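Local coordinates for protein endo-pectate lyase (Erwinia chrysanthemi, PDB 3B4N) that cleaves polygalacturonate by beta-elimination as a calcium-dependent pectate lyase, and probably also acts on highly methylated pectins, at residues S167-I175 with V187-D195; D31-T39 with T70-T78. All blocks are in the same frame, centred on the assembly; numbering follows the deposited sequence.

Contact 1: S167-I175 with V187-D195; sequences SASGGADGI and VIWEDICED. Unlike the reference sequence in segment 167-175: Gly171 (reference Arg). With ZN (zinc ion), chain D; CA (calcium ion), chain C; ZN (zinc ion), chain F.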
loop_
_atom_site.group_PDB
_atom_site.type_symbol
_atom_site.label_atom_id
_atom_site.label_comp_id
_atom_site.label_asym_id
_atom_site.label_seq_id
_atom_site.Cartn_x
_atom_site.Cartn_y
_atom_site.Cartn_z
ATOM N N SER A 167 -6.442 -6.333 10.668
ATOM C CA SER A 167 -7.750 -5.919 11.179
ATOM C C SER A 167 -7.930 -4.430 11.437
ATOM O O SER A 167 -6.984 -3.727 11.780
ATOM C CB SER A 167 -8.086 -6.703 12.452
ATOM O OG SER A 167 -7.348 -6.225 13.557
ATOM N N ALA A 168 -9.161 -3.959 11.269
ATOM C CA ALA A 168 -9.469 -2.547 11.459
ATOM C C ALA A 168 -9.171 -2.033 12.859
ATOM O O ALA A 168 -8.737 -0.897 13.022
ATOM C CB ALA A 168 -10.933 -2.283 11.117
ATOM N N SER A 169 -9.392 -2.868 13.869
ATOM C CA SER A 169 -9.177 -2.445 15.247
ATOM C C SER A 169 -7.844 -2.858 15.856
ATOM O O SER A 169 -7.563 -2.530 17.007
ATOM C CB SER A 169 -10.308 -2.983 16.132
ATOM O OG SER A 169 -10.273 -4.398 16.194
ATOM N N GLY A 170 -7.016 -3.560 15.092
ATOM C CA GLY A 170 -5.750 -4.012 15.642
ATOM C C GLY A 170 -4.513 -3.763 14.809
ATOM O O GLY A 170 -3.573 -4.559 14.845
ATOM N N GLY A 171 -4.493 -2.635 14.105
ATOM C CA GLY A 171 -3.365 -2.315 13.245
ATOM C C GLY A 171 -2.042 -1.988 13.912
ATOM O O GLY A 171 -0.998 -2.025 13.252
ATOM N N ALA A 172 -2.076 -1.667 15.205
ATOM C CA ALA A 172 -0.879 -1.323 15.976
ATOM C C ALA A 172 0.138 -0.522 15.162
ATOM O O ALA A 172 -0.200 0.542 14.634
ATOM C CB ALA A 172 -0.243 -2.590 16.548
ATOM N N ASP A 173 1.375 -1.001 15.058
ATOM C CA ASP A 173 2.369 -0.272 14.271
ATOM C C ASP A 173 2.693 -0.959 12.940
ATOM O O ASP A 173 3.832 -0.936 12.467
ATOM C CB ASP A 173 3.659 -0.033 15.058
ATOM C CG ASP A 173 4.488 1.082 14.458
ATOM O OD1 ASP A 173 5.718 1.099 14.631
ATOM O OD2 ASP A 173 3.896 1.961 13.804
ATOM N N GLY A 174 1.685 -1.603 12.367
ATOM C CA GLY A 174 1.849 -2.227 11.065
ATOM C C GLY A 174 2.987 -3.200 10.845
ATOM O O GLY A 174 3.270 -4.047 11.689
ATOM N N ILE A 175 3.633 -3.078 9.691
ATOM C CA ILE A 175 4.720 -3.974 9.304
ATOM C C ILE A 175 6.051 -3.247 9.195
ATOM O O ILE A 175 6.148 -2.234 8.515
ATOM C CB ILE A 175 4.409 -4.635 7.941
ATOM C CG1 ILE A 175 3.054 -5.346 8.018
ATOM C CG2 ILE A 175 5.534 -5.583 7.542
ATOM C CD1 ILE A 175 2.598 -5.969 6.700
ATOM N N VAL A 187 -1.030 -6.914 0.742
ATOM C CA VAL A 187 -1.436 -6.808 2.132
ATOM C C VAL A 187 -2.595 -5.817 2.154
ATOM O O VAL A 187 -2.610 -4.843 1.398
ATOM C CB VAL A 187 -0.279 -6.320 3.038
ATOM C CG1 VAL A 187 -0.816 -5.990 4.432
ATOM C CG2 VAL A 187 0.784 -7.425 3.146
ATOM N N ILE A 188 -3.582 -6.101 2.995
ATOM C CA ILE A 188 -4.755 -5.244 3.114
ATOM C C ILE A 188 -4.835 -4.729 4.539
ATOM O O ILE A 188 -4.831 -5.517 5.480
ATOM C CB ILE A 188 -6.045 -6.016 2.792
ATOM C CG1 ILE A 188 -6.026 -6.451 1.325
ATOM C CG2 ILE A 188 -7.273 -5.154 3.103
ATOM C CD1 ILE A 188 -7.264 -7.221 0.888
ATOM N N TRP A 189 -4.860 -3.408 4.686
ATOM C CA TRP A 189 -4.976 -2.780 6.009
ATOM C C TRP A 189 -6.413 -2.271 6.090
ATOM O O TRP A 189 -6.785 -1.350 5.366
ATOM C CB TRP A 189 -4.011 -1.596 6.138
ATOM C CG TRP A 189 -2.545 -1.955 6.222
ATOM C CD1 TRP A 189 -1.777 -2.004 7.350
ATOM C CD2 TRP A 189 -1.659 -2.233 5.125
ATOM N NE1 TRP A 189 -0.469 -2.280 7.029
ATOM C CE2 TRP A 189 -0.370 -2.427 5.670
ATOM C CE3 TRP A 189 -1.832 -2.331 3.737
ATOM C CZ2 TRP A 189 0.741 -2.708 4.873
ATOM C CZ3 TRP A 189 -0.720 -2.614 2.942
ATOM C CH2 TRP A 189 0.548 -2.797 3.516
ATOM N N GLU A 190 -7.219 -2.857 6.970
ATOM C CA GLU A 190 -8.625 -2.456 7.088
ATOM C C GLU A 190 -8.850 -1.054 7.675
ATOM O O GLU A 190 -9.870 -0.412 7.402
ATOM C CB GLU A 190 -9.402 -3.524 7.867
ATOM C CG GLU A 190 -9.586 -4.850 7.094
ATOM C CD GLU A 190 -10.485 -4.728 5.863
ATOM O OE1 GLU A 190 -11.405 -3.881 5.867
ATOM O OE2 GLU A 190 -10.295 -5.495 4.891
ATOM N N ASP A 191 -7.893 -0.582 8.468
ATOM C CA ASP A 191 -7.919 0.762 9.048
ATOM C C ASP A 191 -6.540 0.960 9.653
ATOM O O ASP A 191 -6.275 0.523 10.770
ATOM C CB ASP A 191 -8.987 0.905 10.145
ATOM C CG ASP A 191 -9.119 2.346 10.656
ATOM O OD1 ASP A 191 -8.196 3.157 10.445
ATOM O OD2 ASP A 191 -10.152 2.672 11.284
ATOM N N ILE A 192 -5.656 1.607 8.903
ATOM C CA ILE A 192 -4.302 1.848 9.366
ATOM C C ILE A 192 -4.321 2.440 10.768
ATOM O O ILE A 192 -5.102 3.354 11.040
ATOM C CB ILE A 192 -3.589 2.849 8.448
ATOM C CG1 ILE A 192 -3.390 2.239 7.060
ATOM C CG2 ILE A 192 -2.257 3.263 9.071
ATOM C CD1 ILE A 192 -2.911 3.247 6.033
ATOM N N CYS A 193 -3.477 1.916 11.650
ATOM C CA CYS A 193 -3.392 2.436 13.007
ATOM C C CYS A 193 -2.320 3.539 13.013
ATOM O O CYS A 193 -2.578 4.638 12.520
ATOM C CB CYS A 193 -3.069 1.296 13.985
ATOM S SG CYS A 193 -2.985 1.821 15.725
ATOM N N GLU A 194 -1.120 3.271 13.522
ATOM C CA GLU A 194 -0.081 4.312 13.538
ATOM C C GLU A 194 0.349 4.648 12.112
ATOM O O GLU A 194 0.470 5.813 11.729
ATOM C CB GLU A 194 1.132 3.848 14.344
ATOM C CG GLU A 194 0.895 3.735 15.843
ATOM C CD GLU A 194 0.501 5.058 16.486
ATOM O OE1 GLU A 194 0.996 6.118 16.044
ATOM O OE2 GLU A 194 -0.294 5.038 17.450
ATOM N N ASP A 195 0.597 3.599 11.340
ATOM C CA ASP A 195 0.987 3.707 9.941
ATOM C C ASP A 195 0.905 2.293 9.398
ATOM O O ASP A 195 0.701 1.355 10.162
ATOM C CB ASP A 195 2.406 4.294 9.791
ATOM C CG ASP A 195 3.377 3.785 10.842
ATOM O OD1 ASP A 195 3.718 4.549 11.764
ATOM O OD2 ASP A 195 3.800 2.623 10.745
HETATM ZN ZN ZN D . 4.817 3.539 12.986
HETATM CA CA CA C . -6.796 4.872 11.253
HETATM ZN ZN ZN F . 7.322 1.461 13.812
HETATM O O HOH W 1 -5.633 -2.129 9.672
HETATM O O HOH W 2 -6.097 -0.356 13.434
HETATM O O HOH W 3 -1.523 -0.134 11.019
HETATM O O HOH W 4 4.695 0.257 10.215
HETATM O O HOH W 5 -4.729 6.107 11.571
HETATM O O HOH W 6 6.572 3.353 12.459
HETATM O O HOH W 7 -8.056 6.848 11.677
HETATM O O HOH W 8 5.060 4.752 14.500
#
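Asp173 and Asp195 meet at a shared zinc ion. Asp173 OD2 binds it at 2.0 Å and Asp195 OD1 at 1.9 Å, with waters 6 and 8 as further ligands. The carboxylate planes are turned 68° apart. The other oxygen of Asp173, OD1, binds a second zinc together with His176 and water 6, so one carboxylate bridges two metals. Asp195 OD1 also has a hydrogen bond with Lys224. A calcium ion sits at the middle of segment 187-195. Asp191 OD1 and the carbonyl Ile192 O bind it, as do waters 5 and 7, Asn213 and Tyr218.

Between these metal sites the backbones join directly once. Glu194 N donates to Ala172 O at 3.1 Å, nearly straight at 171°. Waters fill in the other links. Water 2 donates to Ala168 O and Asp191 O and accepts from Gly171 N. Water 3 does the same for Gly171 O, Asp195 O and Cys193 N.

Packing is close. Cys193 CB lies 3.0 Å from Ala172 O, and its SG, anti to the backbone N (chi1 -178°), forms a disulfide with Cys143. Ala168 CB rests on Glu190 CB at 3.8 Å. Ile175 CD1 reaches Val187 CG1 tip to tip at 4.1 Å, and the Ile175 side chain crosses that of Trp189 at about a right angle.

The two loops follow successive strands of the right-handed parallel beta helix. Stacked there, they are joined by one direct backbone bond, bridging waters and the shared zinc, which probably offsets the repulsion of two adjacent carboxylates. The calcium instead ties 187-195 to Asn213 and Tyr218.

Contact 2: D31-T39 with T70-T78; sequences DVNYLGWST and TRTFKDADT. With EDO (1,2-ethanediol), chain G.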
loop_
_atom_site.group_PDB
_atom_site.type_symbol
_atom_site.label_atom_id
_atom_site.label_comp_id
_atom_site.label_asym_id
_atom_site.label_seq_id
_atom_site.Cartn_x
_atom_site.Cartn_y
_atom_site.Cartn_z
ATOM N N ASP A 31 -19.477 0.510 -0.945
ATOM C CA ASP A 31 -20.177 -0.136 -2.063
ATOM C C ASP A 31 -19.285 -0.514 -3.232
ATOM O O ASP A 31 -19.747 -0.687 -4.365
ATOM C CB ASP A 31 -21.313 0.746 -2.557
ATOM C CG ASP A 31 -22.478 0.741 -1.612
ATOM O OD1 ASP A 31 -23.367 1.571 -1.794
ATOM O OD2 ASP A 31 -22.500 -0.106 -0.694
ATOM N N VAL A 32 -18.002 -0.631 -2.947
ATOM C CA VAL A 32 -17.027 -1.008 -3.948
ATOM C C VAL A 32 -16.314 -2.227 -3.393
ATOM O O VAL A 32 -15.966 -2.267 -2.209
ATOM C CB VAL A 32 -16.004 0.128 -4.181
ATOM C CG1 VAL A 32 -14.940 -0.314 -5.172
ATOM C CG2 VAL A 32 -16.720 1.365 -4.717
ATOM N N ASN A 33 -16.141 -3.246 -4.227
ATOM C CA ASN A 33 -15.421 -4.437 -3.802
ATOM C C ASN A 33 -14.018 -4.308 -4.351
ATOM O O ASN A 33 -13.827 -4.209 -5.563
ATOM C CB ASN A 33 -16.069 -5.700 -4.363
ATOM C CG ASN A 33 -17.400 -6.005 -3.715
ATOM O OD1 ASN A 33 -18.298 -6.576 -4.344
ATOM N ND2 ASN A 33 -17.530 -5.653 -2.444
ATOM N N TYR A 34 -13.037 -4.276 -3.461
ATOM C CA TYR A 34 -11.648 -4.175 -3.879
ATOM C C TYR A 34 -11.005 -5.545 -3.874
ATOM O O TYR A 34 -11.167 -6.321 -2.927
ATOM C CB TYR A 34 -10.862 -3.253 -2.944
ATOM C CG TYR A 34 -11.178 -1.790 -3.115
ATOM C CD1 TYR A 34 -10.522 -1.020 -4.067
ATOM C CD2 TYR A 34 -12.163 -1.186 -2.341
ATOM C CE1 TYR A 34 -10.843 0.333 -4.246
ATOM C CE2 TYR A 34 -12.490 0.151 -2.508
ATOM C CZ TYR A 34 -11.830 0.902 -3.457
ATOM O OH TYR A 34 -12.173 2.226 -3.614
ATOM N N LEU A 35 -10.297 -5.848 -4.954
ATOM C CA LEU A 35 -9.588 -7.109 -5.069
ATOM C C LEU A 35 -8.098 -6.834 -5.042
ATOM O O LEU A 35 -7.623 -5.865 -5.632
ATOM C CB LEU A 35 -9.915 -7.806 -6.385
ATOM C CG LEU A 35 -11.372 -8.169 -6.637
ATOM C CD1 LEU A 35 -11.487 -8.874 -7.993
ATOM C CD2 LEU A 35 -11.875 -9.070 -5.520
ATOM N N GLY A 36 -7.373 -7.701 -4.353
ATOM C CA GLY A 36 -5.929 -7.596 -4.296
ATOM C C GLY A 36 -5.391 -9.004 -4.451
ATOM O O GLY A 36 -5.868 -9.937 -3.794
ATOM N N TRP A 37 -4.412 -9.191 -5.330
ATOM C CA TRP A 37 -3.856 -10.523 -5.494
ATOM C C TRP A 37 -2.356 -10.477 -5.641
ATOM O O TRP A 37 -1.770 -9.423 -5.887
ATOM C CB TRP A 37 -4.464 -11.222 -6.724
ATOM C CG TRP A 37 -4.218 -10.519 -8.042
ATOM C CD1 TRP A 37 -3.206 -10.763 -8.932
ATOM C CD2 TRP A 37 -4.985 -9.445 -8.591
ATOM N NE1 TRP A 37 -3.300 -9.903 -10.002
ATOM C CE2 TRP A 37 -4.383 -9.082 -9.819
ATOM C CE3 TRP A 37 -6.125 -8.750 -8.164
ATOM C CZ2 TRP A 37 -4.884 -8.051 -10.626
ATOM C CZ3 TRP A 37 -6.624 -7.726 -8.962
ATOM C CH2 TRP A 37 -6.002 -7.386 -10.180
ATOM N N SER A 38 -1.736 -11.630 -5.441
ATOM C CA SER A 38 -0.307 -11.762 -5.647
ATOM C C SER A 38 -0.176 -12.946 -6.592
ATOM O O SER A 38 -0.998 -13.863 -6.580
ATOM C CB SER A 38 0.440 -12.051 -4.341
ATOM O OG SER A 38 0.078 -13.306 -3.799
ATOM N N THR A 39 0.834 -12.910 -7.446
ATOM C CA THR A 39 1.061 -14.014 -8.361
ATOM C C THR A 39 2.559 -14.169 -8.532
ATOM O O THR A 39 3.299 -13.192 -8.431
ATOM C CB THR A 39 0.401 -13.771 -9.749
ATOM O OG1 THR A 39 0.616 -14.920 -10.575
ATOM C CG2 THR A 39 0.993 -12.541 -10.442
ATOM N N THR A 70 -0.658 -4.326 -12.784
ATOM C CA THR A 70 -1.490 -4.081 -11.625
ATOM C C THR A 70 -1.692 -5.334 -10.776
ATOM O O THR A 70 -1.598 -6.462 -11.263
ATOM C CB THR A 70 -2.869 -3.516 -12.048
ATOM O OG1 THR A 70 -3.564 -3.073 -10.879
ATOM C CG2 THR A 70 -3.720 -4.582 -12.760
ATOM N N ARG A 71 -1.950 -5.129 -9.487
ATOM C CA ARG A 71 -2.214 -6.244 -8.589
ATOM C C ARG A 71 -3.476 -5.952 -7.789
ATOM O O ARG A 71 -3.766 -6.617 -6.794
ATOM C CB ARG A 71 -1.021 -6.481 -7.655
ATOM C CG ARG A 71 0.220 -7.013 -8.386
ATOM C CD ARG A 71 -0.002 -8.411 -8.956
ATOM N NE ARG A 71 1.225 -8.953 -9.549
ATOM C CZ ARG A 71 1.597 -8.792 -10.819
ATOM N NH1 ARG A 71 0.850 -8.102 -11.674
ATOM N NH2 ARG A 71 2.735 -9.322 -11.239
ATOM N N THR A 72 -4.225 -4.944 -8.235
ATOM C CA THR A 72 -5.473 -4.574 -7.572
ATOM C C THR A 72 -6.545 -4.238 -8.606
ATOM O O THR A 72 -6.252 -3.954 -9.770
ATOM C CB THR A 72 -5.307 -3.336 -6.650
ATOM O OG1 THR A 72 -4.972 -2.196 -7.450
ATOM C CG2 THR A 72 -4.224 -3.576 -5.582
ATOM N N PHE A 73 -7.793 -4.265 -8.161
ATOM C CA PHE A 73 -8.933 -3.960 -9.019
ATOM C C PHE A 73 -10.099 -3.534 -8.143
ATOM O O PHE A 73 -10.220 -3.976 -7.005
ATOM C CB PHE A 73 -9.350 -5.201 -9.816
ATOM C CG PHE A 73 -10.544 -4.980 -10.697
ATOM C CD1 PHE A 73 -10.430 -4.210 -11.846
ATOM C CD2 PHE A 73 -11.781 -5.533 -10.374
ATOM C CE1 PHE A 73 -11.524 -3.985 -12.671
ATOM C CE2 PHE A 73 -12.893 -5.313 -11.198
ATOM C CZ PHE A 73 -12.761 -4.541 -12.343
ATOM N N LYS A 74 -10.940 -2.654 -8.663
ATOM C CA LYS A 74 -12.115 -2.247 -7.912
ATOM C C LYS A 74 -13.367 -2.461 -8.750
ATOM O O LYS A 74 -13.410 -2.118 -9.930
ATOM C CB LYS A 74 -12.009 -0.788 -7.461
ATOM C CG LYS A 74 -12.064 0.241 -8.552
ATOM C CD LYS A 74 -11.994 1.639 -7.934
ATOM C CE LYS A 74 -12.127 2.724 -8.988
ATOM N NZ LYS A 74 -11.060 2.635 -10.022
ATOM N N ASP A 75 -14.367 -3.078 -8.131
ATOM C CA ASP A 75 -15.645 -3.341 -8.779
ATOM C C ASP A 75 -16.734 -2.569 -8.043
ATOM O O ASP A 75 -17.068 -2.892 -6.906
ATOM C CB ASP A 75 -15.974 -4.837 -8.743
ATOM C CG ASP A 75 -17.300 -5.154 -9.414
ATOM O OD1 ASP A 75 -17.835 -6.257 -9.195
ATOM O OD2 ASP A 75 -17.802 -4.300 -10.167
ATOM N N ALA A 76 -17.276 -1.545 -8.699
ATOM C CA ALA A 76 -18.332 -0.724 -8.115
ATOM C C ALA A 76 -19.669 -0.979 -8.793
ATOM O O ALA A 76 -20.629 -0.241 -8.573
ATOM C CB ALA A 76 -17.975 0.751 -8.244
ATOM N N ASP A 77 -19.735 -2.031 -9.603
ATOM C CA ASP A 77 -20.952 -2.354 -10.343
ATOM C C ASP A 77 -21.701 -3.557 -9.775
ATOM O O ASP A 77 -21.919 -4.547 -10.479
ATOM C CB ASP A 77 -20.588 -2.624 -11.807
ATOM C CG ASP A 77 -21.803 -2.813 -12.690
ATOM O OD1 ASP A 77 -21.657 -3.430 -13.767
ATOM O OD2 ASP A 77 -22.898 -2.340 -12.316
ATOM N N THR A 78 -22.083 -3.482 -8.506
ATOM C CA THR A 78 -22.816 -4.578 -7.879
ATOM C C THR A 78 -24.114 -4.095 -7.242
ATOM O O THR A 78 -24.261 -2.916 -6.933
ATOM C CB THR A 78 -21.981 -5.273 -6.784
ATOM O OG1 THR A 78 -21.671 -4.331 -5.750
ATOM C CG2 THR A 78 -20.693 -5.838 -7.369
HETATM C C1 EDO G . 1.078 -16.346 -5.447
HETATM O O1 EDO G . 1.772 -15.012 -5.147
HETATM C C2 EDO G . 1.036 -17.319 -4.261
HETATM O O2 EDO G . 0.222 -16.632 -3.123
HETATM O O HOH W 9 -19.678 -2.849 -6.043
HETATM O O HOH W 10 -21.266 1.401 -6.409
HETATM O O HOH W 11 -21.114 -6.322 -3.277
HETATM O O HOH W 12 2.163 -9.947 -6.893
HETATM O O HOH W 13 4.420 -10.852 -9.304
#
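Leu35 and Phe73 pair at the middle of an antiparallel strand contact. Leu35 N donates to Phe73 O at 2.8 Å and Phe73 N to Leu35 O at 3.0 Å. Asn33 and Asp75 form the next hydrogen-bonded pair, and Trp37 N adds a bond to Arg71 O. Tyr34 with Lys74 and Gly36 with Thr72 are the non-hydrogen-bonded pairs between.

Aromatic packing gathers at Trp37. Its CG stands between the backbone N and the carbonyl carbon (chi1 61°), which lays the indole over the neighbouring strand. Arg71 O and Thr72 N sit over one face. Arg71 CA makes a CH-pi contact, 4.1 Å from the centroid of the Trp37 five-membered ring. Phe73 CB meets the indole at its edge, 3.8 Å from Trp37 CZ3. Leu35 and Phe73 lie side by side, and Tyr34 CE1 touches Lys74 CB at 3.6 Å.

At one end the methyl Thr39 CG2 packs over a face of the Arg71 guanidinium, 3.7 Å from Arg71 NE. Waters 12 and 13, in the guanidinium plane, link that group to Thr39 N and Thr39 O; Arg71 NH1 bonds Thr70 O and Ala68 O. At the other end water 9 joins Asp31 O, Asp75 O and Thr78 OG1, and Tyr86 OH hydrogen-bonds both Asn33 OD1 and Asp75 OD1.

The sheet thus has two partners. Leu35 and Phe73 pack on strands of the opposing four-stranded sheet, consistent with a fibronectin type III sandwich. Tyr34 and Thr72 instead bond Asn274 and Asn240 of the beta helix, tying the two domains together.

In the fold
Contact 2 comes first along the chain. It pairs 31-39 with 70-78 and closes a loop of 30 residues, which holds strands 44-52 and 61-66 of the other sheet of the N-terminal sandwich. Contact 1 opens only later, inside the beta helix. Its 11 intervening residues run through strands 175-179 and 181-189, so it joins neighbouring coils. The two contacts are in series and neither nests nor crosses. The centres of contact 1 and contact 2 are about 19 Å apart. The nearest atoms of contact 1 and contact 2 are about 5 Å apart. Strand 22-29 connects them: it pairs with 32-39, while its Lys29 and Ser27 bond Glu190 of contact 1.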